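Local coordinates for protein BlEst2 (Bacillus licheniformis, PDB 6WPX) that probably hydrolyses ester bonds as a secreted lipase-like esterase of the alpha/beta-hydrolase class, with a C-terminal domain that is autoinhibitory, at residues 313-318 / 382-387; 304-309 / 462-467; 48-53 / 76-81. All coordinates share one frame; numbering follows the deposited sequence.

Contact 1. Residues 313-318 / 382-387; sequences EITVHW and IVTFDS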
loop_
_atom_site.group_PDB
_atom_site.type_symbol
_atom_site.label_atom_id
_atom_site.label_comp_id
_atom_site.label_asym_id
_atom_site.label_seq_id
_atom_site.Cartn_x
_atom_site.Cartn_y
_atom_site.Cartn_z
ATOM N N GLU A 313 15.384 17.972 -1.080
ATOM C CA GLU A 313 15.759 16.700 -0.492
ATOM C C GLU A 313 15.546 15.570 -1.461
ATOM O O GLU A 313 14.604 15.574 -2.246
ATOM C CB GLU A 313 14.895 16.416 0.762
ATOM C CG GLU A 313 15.400 15.259 1.614
ATOM C CD GLU A 313 14.604 14.920 2.859
ATOM O OE1 GLU A 313 13.363 15.074 2.847
ATOM O OE2 GLU A 313 15.222 14.443 3.836
ATOM N N ILE A 314 16.394 14.560 -1.344
ATOM C CA ILE A 314 16.235 13.287 -2.011
ATOM C C ILE A 314 16.271 12.236 -0.907
ATOM O O ILE A 314 16.999 12.392 0.070
ATOM C CB ILE A 314 17.259 12.973 -3.161
ATOM C CG1 ILE A 314 18.731 13.071 -2.693
ATOM C CG2 ILE A 314 17.002 13.837 -4.418
ATOM C CD1 ILE A 314 19.779 12.433 -3.640
ATOM N N THR A 315 15.471 11.182 -1.062
ATOM C CA THR A 315 15.554 9.986 -0.224
ATOM C C THR A 315 16.000 8.948 -1.232
ATOM O O THR A 315 15.562 8.985 -2.388
ATOM C CB THR A 315 14.316 9.677 0.618
ATOM O OG1 THR A 315 13.284 9.097 -0.186
ATOM C CG2 THR A 315 13.802 10.895 1.431
ATOM N N VAL A 316 16.948 8.111 -0.836
ATOM C CA VAL A 316 17.611 7.150 -1.719
ATOM C C VAL A 316 17.492 5.786 -1.074
ATOM O O VAL A 316 17.877 5.608 0.077
ATOM C CB VAL A 316 19.092 7.571 -1.963
ATOM C CG1 VAL A 316 19.785 6.655 -2.969
ATOM C CG2 VAL A 316 19.196 9.022 -2.415
ATOM N N HIS A 317 16.903 4.844 -1.800
ATOM C CA HIS A 317 16.631 3.519 -1.277
ATOM C C HIS A 317 17.123 2.427 -2.181
ATOM O O HIS A 317 16.806 2.429 -3.369
ATOM C CB HIS A 317 15.110 3.337 -1.057
ATOM C CG HIS A 317 14.493 4.493 -0.364
ATOM N ND1 HIS A 317 14.433 4.553 1.014
ATOM C CD2 HIS A 317 13.982 5.633 -0.874
ATOM C CE1 HIS A 317 13.902 5.727 1.300
ATOM N NE2 HIS A 317 13.608 6.408 0.198
ATOM N N TRP A 318 17.836 1.460 -1.604
ATOM C CA TRP A 318 18.246 0.276 -2.346
ATOM C C TRP A 318 17.559 -0.907 -1.654
ATOM O O TRP A 318 17.965 -1.316 -0.570
ATOM C CB TRP A 318 19.774 0.118 -2.386
ATOM C CG TRP A 318 20.237 -1.021 -3.256
ATOM C CD1 TRP A 318 20.357 -2.333 -2.898
ATOM C CD2 TRP A 318 20.638 -0.939 -4.634
ATOM N NE1 TRP A 318 20.823 -3.074 -3.964
ATOM C CE2 TRP A 318 20.983 -2.246 -5.049
ATOM C CE3 TRP A 318 20.692 0.110 -5.577
ATOM C CZ2 TRP A 318 21.446 -2.522 -6.343
ATOM C CZ3 TRP A 318 21.111 -0.175 -6.874
ATOM C CH2 TRP A 318 21.514 -1.472 -7.235
ATOM N N ILE A 382 15.188 3.138 -5.633
ATOM C CA ILE A 382 14.186 4.202 -5.673
ATOM C C ILE A 382 14.746 5.469 -5.085
ATOM O O ILE A 382 15.334 5.460 -3.999
ATOM C CB ILE A 382 12.855 3.788 -4.951
ATOM C CG1 ILE A 382 12.236 2.529 -5.571
ATOM C CG2 ILE A 382 11.817 4.934 -4.881
ATOM C CD1 ILE A 382 11.295 1.805 -4.641
ATOM N N VAL A 383 14.508 6.561 -5.783
ATOM C CA VAL A 383 14.862 7.900 -5.327
ATOM C C VAL A 383 13.567 8.698 -5.239
ATOM O O VAL A 383 12.793 8.699 -6.195
ATOM C CB VAL A 383 15.903 8.614 -6.238
ATOM C CG1 VAL A 383 16.253 10.008 -5.698
ATOM C CG2 VAL A 383 17.169 7.782 -6.376
ATOM N N THR A 384 13.333 9.386 -4.122
ATOM C CA THR A 384 12.186 10.293 -4.061
ATOM C C THR A 384 12.781 11.689 -4.053
ATOM O O THR A 384 13.908 11.864 -3.599
ATOM C CB THR A 384 11.229 10.033 -2.875
ATOM O OG1 THR A 384 11.811 10.604 -1.709
ATOM C CG2 THR A 384 10.902 8.545 -2.678
ATOM N N PHE A 385 12.050 12.665 -4.577
ATOM C CA PHE A 385 12.515 14.042 -4.669
ATOM C C PHE A 385 11.533 14.991 -4.047
ATOM O O PHE A 385 10.320 14.920 -4.312
ATOM C CB PHE A 385 12.688 14.473 -6.140
ATOM C CG PHE A 385 13.614 13.620 -6.981
ATOM C CD1 PHE A 385 13.186 12.395 -7.495
ATOM C CD2 PHE A 385 14.896 14.062 -7.296
ATOM C CE1 PHE A 385 14.039 11.606 -8.261
ATOM C CE2 PHE A 385 15.757 13.268 -8.073
ATOM C CZ PHE A 385 15.312 12.055 -8.559
ATOM N N ASP A 386 12.074 15.903 -3.241
ATOM C CA ASP A 386 11.299 17.004 -2.685
ATOM C C ASP A 386 11.794 18.184 -3.568
ATOM O O ASP A 386 12.873 18.733 -3.349
ATOM C CB ASP A 386 11.593 17.224 -1.192
ATOM C CG ASP A 386 10.789 18.376 -0.592
ATOM O OD1 ASP A 386 10.090 19.077 -1.357
ATOM O OD2 ASP A 386 10.816 18.535 0.641
ATOM N N SER A 387 11.053 18.475 -4.629
ATOM C CA SER A 387 11.479 19.470 -5.623
ATOM C C SER A 387 10.280 20.164 -6.275
ATOM O O SER A 387 9.256 19.514 -6.521
ATOM C CB SER A 387 12.318 18.780 -6.703
ATOM O OG SER A 387 12.618 19.582 -7.838
HETATM O O HOH W 1 12.354 13.343 -0.953
#

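Contact 2. Residues 304-309 / 462-467; sequences EFAVEK and PFNRTI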
loop_
_atom_site.group_PDB
_atom_site.type_symbol
_atom_site.label_atom_id
_atom_site.label_comp_id
_atom_site.label_asym_id
_atom_site.label_seq_id
_atom_site.Cartn_x
_atom_site.Cartn_y
_atom_site.Cartn_z
ATOM N N GLU A 304 23.104 5.264 -12.310
ATOM C CA GLU A 304 23.231 6.715 -12.327
ATOM C C GLU A 304 21.845 7.327 -12.250
ATOM O O GLU A 304 20.865 6.696 -12.622
ATOM C CB GLU A 304 23.932 7.201 -13.601
ATOM C CG GLU A 304 25.418 6.896 -13.634
ATOM C CD GLU A 304 26.146 7.493 -14.824
ATOM O OE1 GLU A 304 25.492 7.829 -15.838
ATOM O OE2 GLU A 304 27.386 7.622 -14.744
ATOM N N PHE A 305 21.761 8.534 -11.743
ATOM C CA PHE A 305 20.507 9.269 -11.701
ATOM C C PHE A 305 20.794 10.751 -11.646
ATOM O O PHE A 305 21.709 11.184 -10.955
ATOM C CB PHE A 305 19.552 8.808 -10.576
ATOM C CG PHE A 305 19.967 9.097 -9.153
ATOM C CD1 PHE A 305 20.799 8.219 -8.462
ATOM C CD2 PHE A 305 19.478 10.207 -8.484
ATOM C CE1 PHE A 305 21.171 8.474 -7.137
ATOM C CE2 PHE A 305 19.852 10.469 -7.158
ATOM C CZ PHE A 305 20.682 9.593 -6.487
ATOM N N ALA A 306 20.005 11.514 -12.385
ATOM C CA ALA A 306 20.066 12.957 -12.438
ATOM C C ALA A 306 19.345 13.539 -11.228
ATOM O O ALA A 306 18.297 13.037 -10.795
ATOM C CB ALA A 306 19.399 13.457 -13.715
ATOM N N VAL A 307 19.921 14.607 -10.687
ATOM C CA VAL A 307 19.296 15.400 -9.635
ATOM C C VAL A 307 19.309 16.788 -10.241
ATOM O O VAL A 307 20.384 17.336 -10.493
ATOM C CB VAL A 307 20.000 15.352 -8.257
ATOM C CG1 VAL A 307 19.418 16.416 -7.305
ATOM C CG2 VAL A 307 19.883 13.961 -7.633
ATOM N N GLU A 308 18.128 17.332 -10.521
ATOM C CA GLU A 308 18.003 18.668 -11.085
ATOM C C GLU A 308 18.398 19.749 -10.045
ATOM O O GLU A 308 18.567 19.453 -8.855
ATOM C CB GLU A 308 16.572 18.888 -11.631
ATOM C CG GLU A 308 15.484 18.996 -10.575
ATOM C CD GLU A 308 14.855 17.691 -10.112
ATOM O OE1 GLU A 308 15.391 16.601 -10.420
ATOM O OE2 GLU A 308 13.827 17.770 -9.401
ATOM N N LYS A 309 18.552 20.993 -10.493
ATOM C CA LYS A 309 18.845 22.124 -9.605
ATOM C C LYS A 309 17.599 22.395 -8.770
ATOM O O LYS A 309 16.491 22.137 -9.243
ATOM C CB LYS A 309 19.202 23.391 -10.428
ATOM C CG LYS A 309 20.538 23.331 -11.155
ATOM C CD LYS A 309 20.857 24.632 -11.876
ATOM C CE LYS A 309 21.897 24.428 -12.950
ATOM N NZ LYS A 309 22.135 25.669 -13.731
ATOM N N PRO A 462 19.563 18.387 -16.308
ATOM C CA PRO A 462 18.799 17.163 -16.621
ATOM C C PRO A 462 17.952 16.679 -15.429
ATOM O O PRO A 462 18.271 16.960 -14.266
ATOM C CB PRO A 462 19.892 16.132 -16.942
ATOM C CG PRO A 462 21.116 16.936 -17.249
ATOM C CD PRO A 462 21.019 18.133 -16.364
ATOM N N PHE A 463 16.859 16.018 -15.737
ATOM C CA PHE A 463 15.989 15.411 -14.706
ATOM C C PHE A 463 15.582 14.022 -15.188
ATOM O O PHE A 463 15.690 13.738 -16.366
ATOM C CB PHE A 463 14.729 16.245 -14.445
ATOM C CG PHE A 463 13.662 16.152 -15.498
ATOM C CD1 PHE A 463 12.728 15.140 -15.477
ATOM C CD2 PHE A 463 13.583 17.081 -16.517
ATOM C CE1 PHE A 463 11.750 15.056 -16.443
ATOM C CE2 PHE A 463 12.609 16.985 -17.491
ATOM C CZ PHE A 463 11.702 15.970 -17.462
ATOM N N ASN A 464 15.086 13.228 -14.251
ATOM C CA ASN A 464 14.585 11.859 -14.493
ATOM C C ASN A 464 13.487 11.539 -13.458
ATOM O O ASN A 464 13.694 11.825 -12.307
ATOM C CB ASN A 464 15.699 10.810 -14.640
ATOM C CG ASN A 464 16.731 10.796 -13.532
ATOM O OD1 ASN A 464 17.868 10.416 -13.739
ATOM N ND2 ASN A 464 16.338 11.187 -12.343
ATOM N N ARG A 465 12.366 10.996 -13.911
ATOM C CA ARG A 465 11.285 10.505 -13.024
ATOM C C ARG A 465 10.700 9.249 -13.653
ATOM O O ARG A 465 10.792 9.097 -14.847
ATOM C CB ARG A 465 10.179 11.519 -12.729
ATOM C CG ARG A 465 10.631 12.765 -11.996
ATOM C CD ARG A 465 11.090 12.570 -10.580
ATOM N NE ARG A 465 11.107 13.797 -9.816
ATOM C CZ ARG A 465 12.079 14.685 -9.824
ATOM N NH1 ARG A 465 13.156 14.492 -10.555
ATOM N NH2 ARG A 465 11.979 15.764 -9.082
ATOM N N THR A 466 10.088 8.433 -12.827
ATOM C CA THR A 466 9.443 7.188 -13.219
ATOM C C THR A 466 8.032 7.213 -12.669
ATOM O O THR A 466 7.842 7.303 -11.455
ATOM C CB THR A 466 10.201 5.980 -12.676
ATOM O OG1 THR A 466 11.603 6.144 -12.876
ATOM C CG2 THR A 466 9.735 4.695 -13.319
ATOM N N ILE A 467 7.049 7.141 -13.561
ATOM C CA ILE A 467 5.637 7.143 -13.190
ATOM C C ILE A 467 5.129 5.735 -13.323
ATOM O O ILE A 467 5.361 5.096 -14.342
ATOM C CB ILE A 467 4.824 8.136 -14.074
ATOM C CG1 ILE A 467 5.405 9.576 -13.920
ATOM C CG2 ILE A 467 3.290 8.084 -13.752
ATOM C CD1 ILE A 467 4.818 10.609 -14.819
HETATM O O HOH W 2 16.120 14.268 -11.774
HETATM O O HOH W 3 20.909 17.392 -13.081
#

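Contact 3. Residues 48-53 / 76-81; sequences PPIVFV and NGYDAA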
loop_
_atom_site.group_PDB
_atom_site.type_symbol
_atom_site.label_atom_id
_atom_site.label_comp_id
_atom_site.label_asym_id
_atom_site.label_seq_id
_atom_site.Cartn_x
_atom_site.Cartn_y
_atom_site.Cartn_z
ATOM N N PRO A 48 -21.981 -5.243 21.616
ATOM C CA PRO A 48 -21.881 -6.471 20.805
ATOM C C PRO A 48 -20.475 -7.086 20.880
ATOM O O PRO A 48 -19.508 -6.346 21.097
ATOM C CB PRO A 48 -22.191 -5.985 19.376
ATOM C CG PRO A 48 -22.957 -4.693 19.575
ATOM C CD PRO A 48 -22.276 -4.067 20.769
ATOM N N PRO A 49 -20.320 -8.422 20.716
ATOM C CA PRO A 49 -18.965 -8.986 20.711
ATOM C C PRO A 49 -18.167 -8.450 19.508
ATOM O O PRO A 49 -18.738 -8.077 18.478
ATOM C CB PRO A 49 -19.208 -10.495 20.559
ATOM C CG PRO A 49 -20.692 -10.687 20.947
ATOM C CD PRO A 49 -21.346 -9.458 20.455
ATOM N N ILE A 50 -16.847 -8.390 19.650
ATOM C CA ILE A 50 -16.002 -7.898 18.553
ATOM C C ILE A 50 -15.277 -9.045 17.912
ATOM O O ILE A 50 -14.631 -9.821 18.606
ATOM C CB ILE A 50 -14.992 -6.821 19.026
ATOM C CG1 ILE A 50 -15.668 -5.646 19.746
ATOM C CG2 ILE A 50 -14.121 -6.354 17.865
ATOM C CD1 ILE A 50 -14.711 -4.943 20.724
ATOM N N VAL A 51 -15.312 -9.107 16.585
ATOM C CA VAL A 51 -14.511 -10.066 15.831
ATOM C C VAL A 51 -13.339 -9.275 15.250
ATOM O O VAL A 51 -13.544 -8.344 14.469
ATOM C CB VAL A 51 -15.307 -10.824 14.747
ATOM C CG1 VAL A 51 -14.378 -11.711 13.901
ATOM C CG2 VAL A 51 -16.405 -11.653 15.383
ATOM N N PHE A 52 -12.118 -9.648 15.652
ATOM C CA PHE A 52 -10.892 -8.993 15.192
ATOM C C PHE A 52 -10.373 -9.701 13.973
ATOM O O PHE A 52 -10.208 -10.922 13.991
ATOM C CB PHE A 52 -9.853 -8.919 16.319
ATOM C CG PHE A 52 -10.252 -7.941 17.402
ATOM C CD1 PHE A 52 -9.925 -6.584 17.297
ATOM C CD2 PHE A 52 -10.950 -8.369 18.528
ATOM C CE1 PHE A 52 -10.285 -5.684 18.305
ATOM C CE2 PHE A 52 -11.272 -7.470 19.556
ATOM C CZ PHE A 52 -10.941 -6.135 19.432
ATOM N N VAL A 53 -10.189 -8.933 12.878
ATOM C CA VAL A 53 -9.782 -9.459 11.571
ATOM C C VAL A 53 -8.415 -8.903 11.174
ATOM O O VAL A 53 -8.265 -7.691 11.021
ATOM C CB VAL A 53 -10.870 -9.236 10.484
ATOM C CG1 VAL A 53 -10.475 -9.899 9.151
ATOM C CG2 VAL A 53 -12.230 -9.761 10.946
ATOM N N ASN A 76 -12.897 -3.785 29.154
ATOM C CA ASN A 76 -13.888 -2.772 28.841
ATOM C C ASN A 76 -15.277 -3.370 28.647
ATOM O O ASN A 76 -16.186 -2.678 28.197
ATOM C CB ASN A 76 -13.441 -1.917 27.665
ATOM C CG ASN A 76 -12.359 -0.912 28.052
ATOM O OD1 ASN A 76 -12.609 0.017 28.801
ATOM N ND2 ASN A 76 -11.115 -1.117 27.618
ATOM N N GLY A 77 -15.430 -4.649 29.004
ATOM C CA GLY A 77 -16.709 -5.357 29.005
ATOM C C GLY A 77 -17.158 -5.925 27.678
ATOM O O GLY A 77 -18.344 -6.226 27.508
ATOM N N TYR A 78 -16.208 -6.104 26.746
ATOM C CA TYR A 78 -16.505 -6.653 25.443
ATOM C C TYR A 78 -16.049 -8.077 25.296
ATOM O O TYR A 78 -14.885 -8.402 25.547
ATOM C CB TYR A 78 -15.887 -5.816 24.303
ATOM C CG TYR A 78 -16.670 -4.566 23.988
ATOM C CD1 TYR A 78 -16.499 -3.411 24.738
ATOM C CD2 TYR A 78 -17.635 -4.561 22.989
ATOM C CE1 TYR A 78 -17.251 -2.267 24.484
ATOM C CE2 TYR A 78 -18.396 -3.421 22.725
ATOM C CZ TYR A 78 -18.198 -2.276 23.476
ATOM O OH TYR A 78 -18.959 -1.155 23.257
ATOM N N ASP A 79 -16.955 -8.922 24.841
ATOM C CA ASP A 79 -16.588 -10.277 24.443
ATOM C C ASP A 79 -15.951 -10.119 23.074
ATOM O O ASP A 79 -16.148 -9.085 22.409
ATOM C CB ASP A 79 -17.788 -11.210 24.396
ATOM C CG ASP A 79 -18.120 -11.734 25.769
ATOM O OD1 ASP A 79 -17.204 -12.306 26.436
ATOM O OD2 ASP A 79 -19.277 -11.574 26.183
ATOM N N ALA A 80 -15.117 -11.097 22.681
ATOM C CA ALA A 80 -14.387 -10.970 21.433
ATOM C C ALA A 80 -14.072 -12.310 20.854
ATOM O O ALA A 80 -14.088 -13.308 21.570
ATOM C CB ALA A 80 -13.089 -10.180 21.667
ATOM N N ALA A 81 -13.791 -12.339 19.548
ATOM C CA ALA A 81 -13.388 -13.544 18.817
ATOM C C ALA A 81 -12.301 -13.122 17.831
ATOM O O ALA A 81 -12.213 -11.954 17.474
ATOM C CB ALA A 81 -14.580 -14.178 18.100
#

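Contact 1. Residues 313-318 / 382-387
Thr315 and Thr384 face each other across two antiparallel strands, their side chains slanting past one another until the hydroxyls meet, Thr315 OG1 to Thr384 OG1 at 2.6 Å. In both, OG1 sits between the backbone N and the carbonyl carbon (chi1 77° and 79°), which tips each hydroxyl toward its partner. His317, two residues along the same face, hydrogen-bonds through NE2 to Thr315 OG1 at 2.7 Å, so this buried hydroxyl has two partners; His317 ND1 hydrogen-bonds to Ser356 OG, fixing the imidazole at both nitrogens. A water 2.9 Å from Thr384 OG1 extends the polar line. The other face is apolar: Ile314 and Phe385 run alongside each other in the same direction, with Ile314 CG2 3.6 Å from Phe385 CD2, and Val383 CG1 rests on one face of the phenyl ring near its rim while also meeting Ile314 CB at 4.0 Å. Between the two faces runs the backbone ladder, with Asp386 N to Glu313 O at 2.7 Å its shortest rung and the return bond from Glu313 N weak. Helix 218-224 covers the threonine side through Val222. Alternating hydrogen-bonded and non-hydrogen-bonded pairs are the signature of an antiparallel beta-sheet, here between the central strand of five and its neighbour.

Contact 2. Residues 304-309 / 462-467
Glu308 and Arg465 meet because both side chains fold at chi2: the glutamate, with CG between its backbone N and carbonyl carbon, bends at -87°, and the arginine bends at -67°, so the two chains cross at about a right angle. The guanidinium then grips the carboxylate end-on, Arg465 NH2 to Glu308 OE2 at 2.7 Å and Arg465 NH1 to Glu308 OE1 at 3.1 Å. Both oxygens are met on their syn side, though the two planes are turned 31° apart. Arg465 NH1 also donates to Asn464 O at 3.2 Å, which pins the group against its own strand. An alanine in place of Arg465 would probably leave the buried Glu308 carboxylate without its counter-charge and open a gap beside Phe385. Asn464 uses its amide like a piece of backbone: OD1 accepts a nearly straight bond from Ala306 N at 2.8 Å, while ND2 returns a weak one to Ala306 O. Between these two grips a water accepts a hydrogen bond from Asn464 N and lies 2.7 Å from Ala306 O, close also to Glu308 OE1. A second water bridges Val307 O and Pro462 O. The segments belong to different sheets, and the end of strand 300-307, at 304-307, runs across the start of strand 462-473. Helix 389-397 packs against Glu308 and Arg465 through Leu389, and strand 377-386 sets Phe385 against the guanidinium in a cation-pi contact.

Contact 3. Residues 48-53 / 76-81
Ala80 CB comes in the plane of the Phe52 ring to its edge, 3.9 Å from Phe52 CE2, while Ile50 CG2, from the same strand as the phenylalanine, lies on one face, 3.4 Å above the plane and offset toward the rim. Tyr78 likewise presents an edge, with Pro48 O in the ring plane and 3.2 Å from Tyr78 CD2. Ile50 slants across this tyrosine: its CG1 lies beside the backbone N (chi1 -55°), and the extended arm carries CD1 to 3.7 Å from Tyr78 CD2, at neither a clean face nor a clean edge. On the opposite side of the sheet, Val51 CG2 touches Ala81 CB at 4.1 Å. The backbones are tied in parallel register by Ala81 N to Ile50 O at 2.8 Å, with Ile50 N bonded to Asp79 O and Phe52 N to Ala81 O; this last carbonyl also lies near the Phe52 ring edge. Asp79 turns its carboxylate to Val40 N. Two residues earlier, Gly77, at positive phi, closes helix 69-75 with a Schellman motif. Strand 50-53, that helix and strand 80-83 form a beta-alpha-beta unit of the alpha/beta-hydrolase sheet. Strand 113-118 flanks 50-53 on its other edge, helix 91-109 covers Val51 and Ala81 through Ile105 and Phe109, and helix 260-267 covers Ile50, Phe52 and Tyr78.

Contacts 1 and 2 are neighbours, their centres 10 Å apart, whereas contact 3 lies across the chain's centre, 43 Å from contact 1 and 51 Å from contact 2, centre to centre. All three are mainly buried, but contact 2 has an exposed proline at its margin and contact 1 an exposed aspartate. Contacts 1 and 3 each pair neighbouring strands of a single sheet, not the same one, antiparallel in the first and parallel in the second; contact 2 joins two different sheets, relying on a salt bridge, an amide and waters instead of a strand ladder. Its Glu308 also reaches contact 1, where Ser387 OG lies 2.7 Å from Glu308 OE2. Contact 3 is almost wholly apolar in its side-chain packing.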